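Local structure of Bpsl2520 (Burkholderia pseudomallei K96243, 6F03) at residues 47-52 with 144-149. The protein is a putative exported protein and secreted antigen of the DUF2059 family whose molecular function is not established. Sequence-based numbering, arbitrary orientation.
Sequences KDLLDA and DLTTFY
Leu49 carries most of the apolar contact, its two methyl branches reaching different parts of helix 139-150. CD1 meets the Tyr149 ring at its edge, near the ring plane, with CD2 of the tyrosine 3.3 Å from Leu49 CD1; this is an edge contact, not a methyl lying over a face. The other branch turns to Leu145, where Leu49 CD2 is 4.0 Å from Leu145 CB and equally close to that residue's CD1. With CG of Leu49 anti to the backbone N (chi1 -179°), the branched end is brought close to the partner helix although the CB itself does not point there, and chi2 (50°) then divides the two methyls between Tyr149 and Leu145. One turn on, Ala52 directs its methyl at the partner, and Ala52 CB lies 4.0 Å from Tyr149 CB.

Thr146 brings a polar atom to this apolar seam without bonding across it. Thr146 OG1 sits 3.4 Å from Leu49 CB, a van der Waals contact, while the hydroxyl is engaged in a hydrogen bond with Ile142 O of its own helix. With chi1 at -54°, OG1 stands beside the backbone N, and Thr146 CG2 lies 4.1 Å from Asp48 O, a loose contact. No hydrogen bond joins the two segments; a charged pair at the margin, Asp51 with Lys150, is long and weak.

Beyond the pair, Tyr133 of helix 119-136 packs on Leu49, and Phe157 and Ile158 of helix 152-193 pack on Tyr149. Phe148 stacks with Phe148 of the second subunit, placing helix 139-150 between the N-terminal helix and the dimer partner.

The segment axes approach to 9.1 Å at a crossing angle of 25°. Leu49 packs against Thr146 where their CA atoms are 5.0 Å apart, joining helix 40-52 to helix 139-150 as a near-parallel helix pair of an all-helical fold.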
# COMPACT_ATOMS: atom_id res chain seq x y z
N LYS B 47 -1.47 21.62 17.00
CA LYS B 47 -2.69 21.15 17.63
C LYS B 47 -3.93 21.62 16.87
O LYS B 47 -4.87 20.85 16.66
CB LYS B 47 -2.73 21.58 19.10
CG LYS B 47 -3.99 21.19 19.85
CD LYS B 47 -3.97 21.79 21.23
CE LYS B 47 -5.24 21.49 22.00
NZ LYS B 47 -5.47 22.57 23.01
N ASP B 48 -3.95 22.89 16.44
CA ASP B 48 -5.08 23.36 15.62
C ASP B 48 -5.11 22.67 14.25
O ASP B 48 -6.20 22.35 13.75
CB ASP B 48 -5.04 24.88 15.47
CG ASP B 48 -5.49 25.59 16.75
OD1 ASP B 48 -6.03 24.91 17.65
OD2 ASP B 48 -5.32 26.83 16.83
N LEU B 49 -3.96 22.42 13.64
CA LEU B 49 -3.97 21.73 12.35
C LEU B 49 -4.50 20.31 12.50
O LEU B 49 -5.32 19.86 11.70
CB LEU B 49 -2.57 21.71 11.74
CG LEU B 49 -2.51 21.01 10.37
CD1 LEU B 49 -3.57 21.55 9.48
CD2 LEU B 49 -1.16 21.20 9.71
N LEU B 50 -4.04 19.58 13.52
CA LEU B 50 -4.50 18.21 13.75
C LEU B 50 -6.02 18.16 13.96
O LEU B 50 -6.69 17.24 13.47
CB LEU B 50 -3.77 17.62 14.96
CG LEU B 50 -2.27 17.34 14.73
CD1 LEU B 50 -1.61 16.76 15.97
CD2 LEU B 50 -2.09 16.42 13.53
N ASP B 51 -6.57 19.12 14.68
CA ASP B 51 -8.03 19.21 14.83
C ASP B 51 -8.72 19.41 13.48
O ASP B 51 -9.76 18.79 13.20
CB ASP B 51 -8.37 20.34 15.80
CG ASP B 51 -9.85 20.49 16.04
OD1 ASP B 51 -10.42 19.58 16.69
OD2 ASP B 51 -10.43 21.52 15.60
N ALA B 52 -8.17 20.26 12.62
CA ALA B 52 -8.82 20.57 11.35
C ALA B 52 -8.79 19.40 10.37
O ALA B 52 -9.66 19.31 9.50
CB ALA B 52 -8.17 21.82 10.72
N ASP B 144 -0.79 28.35 7.55
CA ASP B 144 -1.40 28.40 6.22
C ASP B 144 -2.22 27.14 5.96
O ASP B 144 -3.32 27.22 5.41
CB ASP B 144 -0.35 28.55 5.12
CG ASP B 144 0.38 29.90 5.14
OD1 ASP B 144 -0.09 30.84 5.79
OD2 ASP B 144 1.45 29.98 4.48
N LEU B 145 -1.66 25.96 6.28
CA LEU B 145 -2.38 24.71 6.06
C LEU B 145 -3.71 24.69 6.79
O LEU B 145 -4.72 24.24 6.25
CB LEU B 145 -1.55 23.50 6.52
CG LEU B 145 -0.45 23.11 5.55
CD1 LEU B 145 0.37 21.98 6.15
CD2 LEU B 145 -1.12 22.69 4.25
N THR B 146 -3.71 25.14 8.05
CA THR B 146 -4.94 25.15 8.82
C THR B 146 -5.99 26.02 8.16
O THR B 146 -7.18 25.66 8.11
CB THR B 146 -4.64 25.60 10.24
OG1 THR B 146 -3.60 24.78 10.78
CG2 THR B 146 -5.88 25.48 11.13
N THR B 147 -5.59 27.19 7.67
CA THR B 147 -6.51 28.06 6.94
C THR B 147 -7.12 27.33 5.75
O THR B 147 -8.34 27.35 5.56
CB THR B 147 -5.79 29.31 6.46
OG1 THR B 147 -5.38 30.10 7.58
CG2 THR B 147 -6.74 30.12 5.53
N PHE B 148 -6.30 26.66 4.95
CA PHE B 148 -6.87 25.93 3.82
C PHE B 148 -7.80 24.81 4.29
O PHE B 148 -8.89 24.62 3.74
CB PHE B 148 -5.77 25.40 2.92
CG PHE B 148 -6.25 24.37 1.94
CD1 PHE B 148 -7.00 24.75 0.84
CD2 PHE B 148 -5.95 23.02 2.12
CE1 PHE B 148 -7.46 23.82 -0.07
CE2 PHE B 148 -6.40 22.06 1.21
CZ PHE B 148 -7.16 22.46 0.12
N TYR B 149 -7.41 24.06 5.33
CA TYR B 149 -8.22 22.91 5.73
C TYR B 149 -9.57 23.32 6.33
O TYR B 149 -10.55 22.58 6.21
CB TYR B 149 -7.47 22.03 6.74
CG TYR B 149 -6.44 21.12 6.11
CD1 TYR B 149 -6.80 20.23 5.10
CD2 TYR B 149 -5.13 21.10 6.57
CE1 TYR B 149 -5.86 19.36 4.54
CE2 TYR B 149 -4.19 20.23 6.01
CZ TYR B 149 -4.58 19.37 5.00
OH TYR B 149 -3.68 18.52 4.45